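Side-chain contacts in translation initiation factor 4E (Ascaris suum, PDB 3M94), which binds the trimethylguanosine 5' cap found on nematode messenger RNAs and probably recruits them to the ribosome for the initiation of translation: residues Ser40-Ile45 with Tyr95-Leu100; Gln86-Leu91 with Lys125-Ser130; Gly105-Asp110 with Lys150-Ile155. All blocks are in the same frame, centred on the assembly; numbering follows the deposited sequence.

Contact 1: residues Ser40-Ile45 with Tyr95-Leu100; sequences SLYNHI and YWLELL
Tyr42 of helix 35-42 lays its phenol ring against Leu97 of helix 88-104, and this pair carries most of the contact. The methyl CD1 of Leu97 stands over the middle of one ring face, 3.9 Å from the centroid of Tyr42 and only 11° off the ring normal, a clear CH-pi contact. The other branch, CD2 of Leu97, reaches the ring rim at CE2, while CB of Leu97 lies 3.6 Å from OH of Tyr42, so the leucine follows the ring from centre to hydroxyl. With CG anti to the backbone N (chi1 -170°), Tyr42 directs its ring at helix 88-104.

The other two neighbours sit more loosely: Trp96 meets the ring at its edge, with CD1 4.3 Å from CE1 of Tyr42, and CD1 of Leu100 comes in obliquely near CD1 of the tyrosine. Trp96 and Leu100 are buried, and CD2 of Leu100 lies over one face of the indole, toward its rim. Behind them Trp96 rests on Ala118 and Val120 of the sheet. The solvent side differs: Ser40, Asn43 and His44 are exposed and do not touch residues 95-100; the His44 ring turns back to the carbonyl O of Ser40 by a nearly straight 2.7 Å bond from ND1. On the bound peptide, basic side chains pack on Tyr42 and hydrogen-bond to OD1 of Asn43.

In the eIF4E fold this contact joins two helices packed on the back of the curved antiparallel sheet, away from the cap. No hydrogen bond links residues 40-45 to 95-100, which implies that shape and dispersion hold them together.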
loop_
_atom_site.group_PDB
_atom_site.type_symbol
_atom_site.label_atom_id
_atom_site.label_comp_id
_atom_site.label_asym_id
_atom_site.label_seq_id
_atom_site.Cartn_x
_atom_site.Cartn_y
_atom_site.Cartn_z
ATOM N N SER A 40 -7.304 10.455 12.846
ATOM C CA SER A 40 -6.669 10.596 14.164
ATOM C C SER A 40 -5.358 9.845 14.235
ATOM O O SER A 40 -4.427 10.275 14.926
ATOM C CB SER A 40 -7.552 10.067 15.299
ATOM O OG SER A 40 -8.796 10.723 15.294
ATOM N N LEU A 41 -5.300 8.704 13.555
ATOM C CA LEU A 41 -4.061 7.961 13.428
ATOM C C LEU A 41 -3.099 8.702 12.532
ATOM O O LEU A 41 -1.981 9.034 12.922
ATOM C CB LEU A 41 -4.333 6.603 12.795
ATOM C CG LEU A 41 -4.580 5.418 13.694
ATOM C CD1 LEU A 41 -4.536 4.158 12.821
ATOM C CD2 LEU A 41 -3.496 5.391 14.780
ATOM N N TYR A 42 -3.539 8.956 11.310
ATOM C CA TYR A 42 -2.653 9.526 10.325
ATOM C C TYR A 42 -2.064 10.873 10.743
ATOM O O TYR A 42 -0.882 11.123 10.514
ATOM C CB TYR A 42 -3.316 9.586 8.941
ATOM C CG TYR A 42 -2.313 9.963 7.882
ATOM C CD1 TYR A 42 -1.542 8.987 7.238
ATOM C CD2 TYR A 42 -2.099 11.301 7.557
ATOM C CE1 TYR A 42 -0.591 9.351 6.262
ATOM C CE2 TYR A 42 -1.170 11.670 6.591
ATOM C CZ TYR A 42 -0.422 10.696 5.953
ATOM O OH TYR A 42 0.493 11.085 5.002
ATOM N N ASN A 43 -2.875 11.715 11.375
ATOM C CA ASN A 43 -2.451 13.043 11.793
ATOM C C ASN A 43 -1.386 13.098 12.893
ATOM O O ASN A 43 -0.726 14.122 13.065
ATOM C CB ASN A 43 -3.661 13.843 12.263
ATOM C CG ASN A 43 -4.524 14.310 11.113
ATOM O OD1 ASN A 43 -4.101 14.283 9.959
ATOM N ND2 ASN A 43 -5.744 14.730 11.420
ATOM N N HIS A 44 -1.266 12.022 13.672
ATOM C CA HIS A 44 -0.371 12.026 14.817
ATOM C C HIS A 44 0.855 11.132 14.660
ATOM O O HIS A 44 1.777 11.207 15.479
ATOM C CB HIS A 44 -1.167 11.680 16.075
ATOM C CG HIS A 44 -2.183 12.720 16.416
ATOM N ND1 HIS A 44 -3.512 12.608 16.058
ATOM C CD2 HIS A 44 -2.054 13.924 17.023
ATOM C CE1 HIS A 44 -4.161 13.691 16.457
ATOM N NE2 HIS A 44 -3.303 14.500 17.049
ATOM N N ILE A 45 0.853 10.272 13.633
ATOM C CA ILE A 45 2.005 9.399 13.362
ATOM C C ILE A 45 2.973 10.082 12.391
ATOM O O ILE A 45 2.583 10.944 11.603
ATOM C CB ILE A 45 1.629 7.981 12.817
ATOM C CG1 ILE A 45 1.088 8.097 11.379
ATOM C CG2 ILE A 45 0.643 7.271 13.751
ATOM C CD1 ILE A 45 0.551 6.805 10.791
ATOM N N TYR A 95 2.164 10.098 -2.473
ATOM C CA TYR A 95 1.878 8.757 -2.985
ATOM C C TYR A 95 1.241 7.854 -1.919
ATOM O O TYR A 95 0.206 7.243 -2.166
ATOM C CB TYR A 95 3.150 8.112 -3.541
ATOM C CG TYR A 95 3.535 8.507 -4.967
ATOM C CD1 TYR A 95 4.623 7.897 -5.597
ATOM C CD2 TYR A 95 2.810 9.465 -5.693
ATOM C CE1 TYR A 95 4.997 8.232 -6.916
ATOM C CE2 TYR A 95 3.170 9.806 -7.020
ATOM C CZ TYR A 95 4.275 9.185 -7.617
ATOM O OH TYR A 95 4.648 9.497 -8.914
ATOM N N TRP A 96 1.872 7.781 -0.744
ATOM C CA TRP A 96 1.394 6.955 0.370
ATOM C C TRP A 96 -0.013 7.332 0.830
ATOM O O TRP A 96 -0.881 6.476 0.901
ATOM C CB TRP A 96 2.384 7.012 1.535
ATOM C CG TRP A 96 2.008 6.206 2.764
ATOM C CD1 TRP A 96 1.883 6.677 4.018
ATOM C CD2 TRP A 96 1.754 4.789 2.834
ATOM N NE1 TRP A 96 1.567 5.651 4.880
ATOM C CE2 TRP A 96 1.490 4.480 4.176
ATOM C CE3 TRP A 96 1.728 3.751 1.883
ATOM C CZ2 TRP A 96 1.179 3.177 4.611
ATOM C CZ3 TRP A 96 1.453 2.453 2.313
ATOM C CH2 TRP A 96 1.178 2.179 3.670
ATOM N N LEU A 97 -0.245 8.607 1.121
ATOM C CA LEU A 97 -1.563 9.057 1.573
ATOM C C LEU A 97 -2.651 8.844 0.507
ATOM O O LEU A 97 -3.730 8.347 0.833
ATOM C CB LEU A 97 -1.541 10.527 2.027
ATOM C CG LEU A 97 -2.880 11.100 2.545
ATOM C CD1 LEU A 97 -3.525 10.229 3.686
ATOM C CD2 LEU A 97 -2.703 12.542 3.016
ATOM N N GLU A 98 -2.377 9.209 -0.752
ATOM C CA GLU A 98 -3.329 8.910 -1.838
ATOM C C GLU A 98 -3.684 7.415 -1.919
ATOM O O GLU A 98 -4.843 7.061 -2.122
ATOM C CB GLU A 98 -2.800 9.373 -3.206
ATOM C CG GLU A 98 -2.609 10.892 -3.361
ATOM C CD GLU A 98 -3.892 11.694 -3.169
ATOM O OE1 GLU A 98 -4.957 11.250 -3.623
ATOM O OE2 GLU A 98 -3.836 12.784 -2.569
ATOM N N LEU A 99 -2.689 6.543 -1.768
ATOM C CA LEU A 99 -2.963 5.107 -1.798
ATOM C C LEU A 99 -3.839 4.664 -0.620
ATOM O O LEU A 99 -4.761 3.873 -0.805
ATOM C CB LEU A 99 -1.665 4.291 -1.868
ATOM C CG LEU A 99 -1.804 2.775 -1.973
ATOM C CD1 LEU A 99 -2.744 2.370 -3.115
ATOM C CD2 LEU A 99 -0.419 2.155 -2.180
ATOM N N LEU A 100 -3.571 5.186 0.576
ATOM C CA LEU A 100 -4.384 4.861 1.741
ATOM C C LEU A 100 -5.845 5.308 1.549
ATOM O O LEU A 100 -6.777 4.551 1.844
ATOM C CB LEU A 100 -3.810 5.503 3.012
ATOM C CG LEU A 100 -2.412 5.046 3.477
ATOM C CD1 LEU A 100 -2.100 5.621 4.821
ATOM C CD2 LEU A 100 -2.216 3.514 3.493
#

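Contact 2: residues Gln86-Leu91 with Lys125-Ser130; sequences QKRAQL and KGDKVS. With M7M (N,N,7-trimethylguanosine 5'-(trihydrogen diphosphate)), chain C.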
loop_
_atom_site.group_PDB
_atom_site.type_symbol
_atom_site.label_atom_id
_atom_site.label_comp_id
_atom_site.label_asym_id
_atom_site.label_seq_id
_atom_site.Cartn_x
_atom_site.Cartn_y
_atom_site.Cartn_z
ATOM N N GLN A 86 15.726 11.314 -5.736
ATOM C CA GLN A 86 15.801 12.765 -5.928
ATOM C C GLN A 86 14.453 13.453 -5.775
ATOM O O GLN A 86 14.394 14.611 -5.389
ATOM C CB GLN A 86 16.403 13.104 -7.303
ATOM C CG GLN A 86 17.772 12.480 -7.581
ATOM C CD GLN A 86 18.817 12.869 -6.552
ATOM O OE1 GLN A 86 19.314 13.995 -6.549
ATOM N NE2 GLN A 86 19.160 11.932 -5.675
ATOM N N LYS A 87 13.380 12.732 -6.079
ATOM C CA LYS A 87 12.022 13.291 -6.078
ATOM C C LYS A 87 11.171 12.871 -4.862
ATOM O O LYS A 87 9.976 13.201 -4.777
ATOM C CB LYS A 87 11.305 12.926 -7.385
ATOM N N ARG A 88 11.793 12.172 -3.915
ATOM C CA ARG A 88 11.060 11.578 -2.799
ATOM C C ARG A 88 10.507 12.598 -1.813
ATOM O O ARG A 88 9.483 12.352 -1.190
ATOM C CB ARG A 88 11.897 10.503 -2.098
ATOM C CG ARG A 88 13.187 11.001 -1.449
ATOM C CD ARG A 88 13.059 11.093 0.059
ATOM N NE ARG A 88 12.934 9.767 0.677
ATOM C CZ ARG A 88 12.739 9.554 1.978
ATOM N NH1 ARG A 88 12.626 8.313 2.441
ATOM N NH2 ARG A 88 12.650 10.579 2.818
ATOM N N ALA A 89 11.172 13.741 -1.682
ATOM C CA ALA A 89 10.704 14.795 -0.784
ATOM C C ALA A 89 9.370 15.406 -1.245
ATOM O O ALA A 89 8.596 15.922 -0.429
ATOM C CB ALA A 89 11.769 15.870 -0.612
ATOM N N GLN A 90 9.092 15.324 -2.542
ATOM C CA GLN A 90 7.817 15.818 -3.084
ATOM C C GLN A 90 6.770 14.741 -3.417
ATOM O O GLN A 90 5.592 15.053 -3.541
ATOM C CB GLN A 90 8.030 16.784 -4.271
ATOM C CG GLN A 90 9.197 16.467 -5.215
ATOM C CD GLN A 90 10.561 16.968 -4.713
ATOM O OE1 GLN A 90 10.652 17.907 -3.909
ATOM N NE2 GLN A 90 11.628 16.338 -5.197
ATOM N N LEU A 91 7.186 13.481 -3.541
ATOM C CA LEU A 91 6.264 12.405 -3.938
ATOM C C LEU A 91 5.956 11.354 -2.856
ATOM O O LEU A 91 4.851 10.807 -2.833
ATOM C CB LEU A 91 6.745 11.698 -5.213
ATOM C CG LEU A 91 6.896 12.492 -6.522
ATOM C CD1 LEU A 91 7.550 11.636 -7.621
ATOM C CD2 LEU A 91 5.559 13.062 -7.001
ATOM N N LYS A 125 18.644 3.567 -1.081
ATOM C CA LYS A 125 18.690 3.420 -2.545
ATOM C C LYS A 125 17.416 3.886 -3.273
ATOM O O LYS A 125 17.398 3.943 -4.505
ATOM C CB LYS A 125 18.949 1.954 -2.927
ATOM C CG LYS A 125 20.244 1.346 -2.395
ATOM C CD LYS A 125 21.458 2.033 -2.949
ATOM C CE LYS A 125 22.715 1.384 -2.440
ATOM N NZ LYS A 125 23.865 2.191 -2.872
ATOM N N GLY A 126 16.348 4.172 -2.524
ATOM C CA GLY A 126 15.087 4.635 -3.114
ATOM C C GLY A 126 13.865 4.016 -2.448
ATOM O O GLY A 126 13.815 2.808 -2.214
ATOM N N ASP A 127 12.868 4.837 -2.154
ATOM C CA ASP A 127 11.652 4.341 -1.503
ATOM C C ASP A 127 10.721 3.618 -2.485
ATOM O O ASP A 127 10.773 3.868 -3.690
ATOM C CB ASP A 127 10.912 5.490 -0.840
ATOM C CG ASP A 127 11.839 6.431 -0.111
ATOM O OD1 ASP A 127 12.463 6.027 0.904
ATOM O OD2 ASP A 127 11.941 7.587 -0.565
ATOM N N LYS A 128 9.883 2.729 -1.946
ATOM C CA LYS A 128 8.921 1.940 -2.700
ATOM C C LYS A 128 7.536 2.007 -2.041
ATOM O O LYS A 128 7.405 1.811 -0.826
ATOM C CB LYS A 128 9.381 0.481 -2.785
ATOM C CG LYS A 128 10.689 0.287 -3.586
ATOM C CD LYS A 128 11.206 -1.143 -3.565
ATOM C CE LYS A 128 11.810 -1.518 -2.227
ATOM N NZ LYS A 128 12.610 -2.769 -2.371
ATOM N N VAL A 129 6.522 2.320 -2.846
ATOM C CA VAL A 129 5.115 2.234 -2.438
ATOM C C VAL A 129 4.510 1.089 -3.246
ATOM O O VAL A 129 4.628 1.081 -4.469
ATOM C CB VAL A 129 4.370 3.565 -2.703
ATOM C CG1 VAL A 129 2.866 3.443 -2.402
ATOM C CG2 VAL A 129 4.982 4.708 -1.901
ATOM N N SER A 130 3.891 0.123 -2.567
ATOM C CA SER A 130 3.338 -1.064 -3.216
ATOM C C SER A 130 1.887 -1.331 -2.814
ATOM O O SER A 130 1.475 -0.997 -1.701
ATOM C CB SER A 130 4.153 -2.296 -2.857
ATOM O OG SER A 130 5.417 -2.236 -3.461
HETATM O OAX M7M C . 15.508 -5.165 -0.264
HETATM O OAY M7M C . 14.596 -2.871 -0.214
HETATM P PAZ M7M C . 14.507 -4.172 0.503
HETATM O OBA M7M C . 14.810 -4.219 1.962
HETATM O OBB M7M C . 7.116 -11.412 4.551
HETATM C CBC M7M C . 7.818 -8.941 3.564
HETATM O OBD M7M C . 13.038 -4.778 0.294
HETATM N NBE M7M C . 8.676 -12.634 5.586
HETATM C CBF M7M C . 8.283 -11.538 4.949
HETATM C CBG M7M C . 9.233 -10.580 4.749
HETATM N NBH M7M C . 9.073 -9.435 4.146
HETATM C CBI M7M C . 10.244 -8.824 4.178
HETATM O OBJ M7M C . 11.821 -3.793 2.237
HETATM P PBK M7M C . 11.986 -5.034 1.478
HETATM O OBL M7M C . 10.829 -5.760 0.900
HETATM C CBM M7M C . 9.937 -12.751 5.997
HETATM N NBN M7M C . 10.868 -11.815 5.803
HETATM C CBO M7M C . 10.513 -10.704 5.167
HETATM N NBP M7M C . 11.116 -9.597 4.808
HETATM C CBQ M7M C . 12.521 -9.274 5.045
HETATM O OBR M7M C . 12.845 -7.993 4.540
HETATM C CBS M7M C . 13.559 -8.066 3.319
HETATM C CBT M7M C . 12.765 -7.383 2.228
HETATM O OBU M7M C . 12.830 -5.992 2.414
HETATM N NBV M7M C . 10.241 -13.875 6.620
HETATM C CBW M7M C . 11.580 -14.086 7.100
HETATM C CBX M7M C . 13.320 -10.262 4.254
HETATM C CBY M7M C . 13.588 -9.526 2.970
HETATM C CBZ M7M C . 9.212 -14.869 6.804
HETATM O OCA M7M C . 14.511 -10.486 4.987
HETATM O OCB M7M C . 14.845 -9.857 2.407
#
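Arg88, in the first turn of helix 88-104, grips the carboxylate of Asp127 side-on, with NE and NH1 each taking a different oxygen. NE of Arg88 binds OD2 of Asp127 at 2.7 Å, on the syn lone pair of that oxygen, but the bond is bent to 140° and the oxygen lies tilted from the guanidinium plane. The second bond is straighter: NH1 of Arg88 reaches OD1 of Asp127 at 2.8 Å and 167°, with the oxygen nearly in the guanidinium plane, although the donor sits out of the carboxylate plane. The two flat groups are twisted 48° apart, so this bidentate salt bridge is not coplanar. A bent arginine chain, with CG between the backbone N and the carbonyl carbon, brings the guanidinium edge to the carboxylate.

Two further bonds engage the pair. NH2 of Arg88 donates to the carbonyl O of Ser49, and OD1 of Asp127 accepts a second bond from the backbone N of Arg123. The buried carboxylate thus receives three N-H groups. Arg123 itself binds the trimethylguanosine diphosphate through NE, so Asp127 may help position Arg123 from the second shell.

Strand alternation turns the next side chain, Lys128, the other way, toward the ligand. NZ of Lys128 bonds to OAY of the terminal phosphate at 2.9 Å and weakly to the bridging OBD at 3.4 Å.

Adjacent strand residues therefore divide the work: Asp127 ties strand 127-133 to the start of helix 88-104 and should remain ionised against Arg88, while Lys128 is placed to offset the negative charge of the cap phosphates.

Contact 3: residues Gly105-Asp110 with Lys150-Ile155; sequences GEQFED and KAKLEI
Lys152 and Gln107 meet side chain to side chain beside two helix ends, that of helix 88-104 and that of helix 139-153, each closed by a Schellman motif. The ammonium of Lys152 donates to the amide oxygen of Gln107, with NZ 2.8 Å from OE1 and tilted 24° from the carbonyl plane. The lysine chain crosses the glutamine at about a right angle, and CE of Lys152 also comes within 3.9 Å of CB of Gln107.

What positions the amide comes next. A bend at chi2 (-65°) turns the amide of Gln107 back toward Gly105, where NE2 of Gln107 donates to the carbonyl O of Gly105 at 3.2 Å. Bonded at both ends, the amide has a defined flip. Glu106, of positive phi, completes the motif that ends helix 88-104, with backbone N-H groups of Glu106 and Gln107 returning to Ile103 and Ala102. Farther out, Phe108 packs on Ile145 and Ile148 of helix 139-153, while Gly105 makes backbone hydrogen bonds to the bound peptide, which places the contact next to its binding surface.

On the lysine side, Glu154 is the residue of positive phi that terminates helix 139-153. The turn is closed further by Lys150, which forms a salt bridge with Asp157 and whose NZ donates to the carbonyl O of Ile155 at 2.8 Å, from above the carbonyl plane.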
loop_
_atom_site.group_PDB
_atom_site.type_symbol
_atom_site.label_atom_id
_atom_site.label_comp_id
_atom_site.label_asym_id
_atom_site.label_seq_id
_atom_site.Cartn_x
_atom_site.Cartn_y
_atom_site.Cartn_z
ATOM N N GLY A 105 -11.309 4.041 1.089
ATOM C CA GLY A 105 -12.479 4.627 0.458
ATOM C C GLY A 105 -13.026 3.721 -0.629
ATOM O O GLY A 105 -13.948 4.096 -1.320
ATOM N N GLU A 106 -12.455 2.523 -0.752
ATOM C CA GLU A 106 -12.928 1.472 -1.666
ATOM C C GLU A 106 -13.039 1.970 -3.113
ATOM O O GLU A 106 -14.078 1.876 -3.736
ATOM C CB GLU A 106 -14.249 0.850 -1.163
ATOM C CG GLU A 106 -14.131 0.271 0.248
ATOM C CD GLU A 106 -13.447 -1.083 0.266
ATOM O OE1 GLU A 106 -13.384 -1.699 -0.824
ATOM O OE2 GLU A 106 -12.988 -1.535 1.361
ATOM N N GLN A 107 -11.930 2.501 -3.621
ATOM C CA GLN A 107 -11.908 3.152 -4.922
ATOM C C GLN A 107 -11.536 2.184 -6.023
ATOM O O GLN A 107 -11.411 2.583 -7.167
ATOM C CB GLN A 107 -10.906 4.315 -4.897
ATOM C CG GLN A 107 -11.360 5.479 -4.046
ATOM C CD GLN A 107 -12.590 6.136 -4.607
ATOM O OE1 GLN A 107 -12.559 6.696 -5.701
ATOM N NE2 GLN A 107 -13.689 6.055 -3.878
ATOM N N PHE A 108 -11.362 0.906 -5.692
ATOM C CA PHE A 108 -11.011 -0.051 -6.737
ATOM C C PHE A 108 -12.188 -0.846 -7.334
ATOM O O PHE A 108 -12.015 -1.969 -7.779
ATOM C CB PHE A 108 -9.829 -0.920 -6.282
ATOM C CG PHE A 108 -8.594 -0.120 -5.994
ATOM C CD1 PHE A 108 -8.398 0.463 -4.740
ATOM C CD2 PHE A 108 -7.640 0.091 -6.996
ATOM C CE1 PHE A 108 -7.250 1.233 -4.473
ATOM C CE2 PHE A 108 -6.486 0.854 -6.742
ATOM C CZ PHE A 108 -6.297 1.428 -5.493
ATOM N N GLU A 109 -13.381 -0.238 -7.329
ATOM C CA GLU A 109 -14.540 -0.746 -8.073
ATOM C C GLU A 109 -14.977 -2.143 -7.600
ATOM O O GLU A 109 -15.161 -2.360 -6.410
ATOM C CB GLU A 109 -14.253 -0.690 -9.587
ATOM C CG GLU A 109 -14.030 0.754 -10.086
ATOM C CD GLU A 109 -13.432 0.861 -11.497
ATOM O OE1 GLU A 109 -13.161 -0.166 -12.159
ATOM O OE2 GLU A 109 -13.206 2.003 -11.939
ATOM N N ASP A 110 -15.129 -3.103 -8.510
ATOM C CA ASP A 110 -15.575 -4.432 -8.090
ATOM C C ASP A 110 -14.399 -5.356 -7.777
ATOM O O ASP A 110 -14.553 -6.574 -7.703
ATOM C CB ASP A 110 -16.536 -5.066 -9.130
ATOM C CG ASP A 110 -16.179 -4.717 -10.560
ATOM O OD1 ASP A 110 -15.159 -4.036 -10.785
ATOM O OD2 ASP A 110 -16.922 -5.123 -11.477
ATOM N N LYS A 150 -2.335 4.006 -10.796
ATOM C CA LYS A 150 -1.599 4.942 -11.626
ATOM C C LYS A 150 -2.329 6.282 -11.673
ATOM O O LYS A 150 -1.705 7.342 -11.526
ATOM C CB LYS A 150 -1.448 4.363 -13.044
ATOM C CG LYS A 150 -0.584 5.196 -13.963
ATOM C CD LYS A 150 -0.432 4.517 -15.315
ATOM C CE LYS A 150 -0.042 5.500 -16.399
ATOM N NZ LYS A 150 1.377 5.931 -16.295
ATOM N N ALA A 151 -3.651 6.211 -11.865
ATOM C CA ALA A 151 -4.506 7.386 -11.965
ATOM C C ALA A 151 -4.567 8.155 -10.639
ATOM O O ALA A 151 -4.301 9.354 -10.592
ATOM C CB ALA A 151 -5.928 6.987 -12.448
ATOM N N LYS A 152 -4.889 7.449 -9.559
ATOM C CA LYS A 152 -4.957 8.040 -8.221
ATOM C C LYS A 152 -3.667 8.744 -7.840
ATOM O O LYS A 152 -3.698 9.783 -7.198
ATOM C CB LYS A 152 -5.255 6.955 -7.166
ATOM C CG LYS A 152 -6.672 6.385 -7.225
ATOM C CD LYS A 152 -7.738 7.447 -6.984
ATOM C CE LYS A 152 -9.117 6.858 -7.171
ATOM N NZ LYS A 152 -10.161 7.784 -6.631
ATOM N N LEU A 153 -2.529 8.167 -8.225
ATOM C CA LEU A 153 -1.230 8.704 -7.790
ATOM C C LEU A 153 -0.626 9.622 -8.848
ATOM O O LEU A 153 0.416 10.248 -8.629
ATOM C CB LEU A 153 -0.265 7.573 -7.412
ATOM C CG LEU A 153 -0.362 7.038 -5.981
ATOM C CD1 LEU A 153 -1.750 6.513 -5.652
ATOM C CD2 LEU A 153 0.690 5.952 -5.746
ATOM N N GLU A 154 -1.317 9.715 -9.982
ATOM C CA GLU A 154 -0.869 10.538 -11.106
ATOM C C GLU A 154 0.563 10.200 -11.510
ATOM O O GLU A 154 1.401 11.069 -11.668
ATOM C CB GLU A 154 -1.064 12.025 -10.805
ATOM C CG GLU A 154 -2.534 12.418 -10.846
ATOM C CD GLU A 154 -2.808 13.824 -10.337
ATOM O OE1 GLU A 154 -2.319 14.187 -9.244
ATOM O OE2 GLU A 154 -3.539 14.564 -11.039
ATOM N N ILE A 155 0.817 8.908 -11.676
ATOM C CA ILE A 155 2.109 8.426 -12.120
ATOM C C ILE A 155 2.193 8.542 -13.650
ATOM O O ILE A 155 1.391 7.930 -14.359
ATOM C CB ILE A 155 2.355 6.979 -11.649
ATOM C CG1 ILE A 155 2.256 6.903 -10.112
ATOM C CG2 ILE A 155 3.708 6.471 -12.172
ATOM C CD1 ILE A 155 2.091 5.501 -9.550
#

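In the fold
Contacts 1 and 2 share helix 88-104, and contact 3 uses the loop that follows it: contact 2 takes the first turn of the helix and contact 1 its middle. Contacts 1 and 2 are partly buried and touch through Leu99 and Val129, whereas contact 3 lies at the surface and meets contact 1 where Tyr95 packs on Leu153 and Ile155. Their chemistry follows their place. Contact 1 joins two helices by apolar and CH-pi packing alone; contact 2 joins helix to strand through an ionic pair, with the neighbouring Lys128 on the cap phosphates; contact 3 relies on a single lysine-to-amide bond between a loop and the end of a helix. The bound peptide lies near contacts 1 and 3.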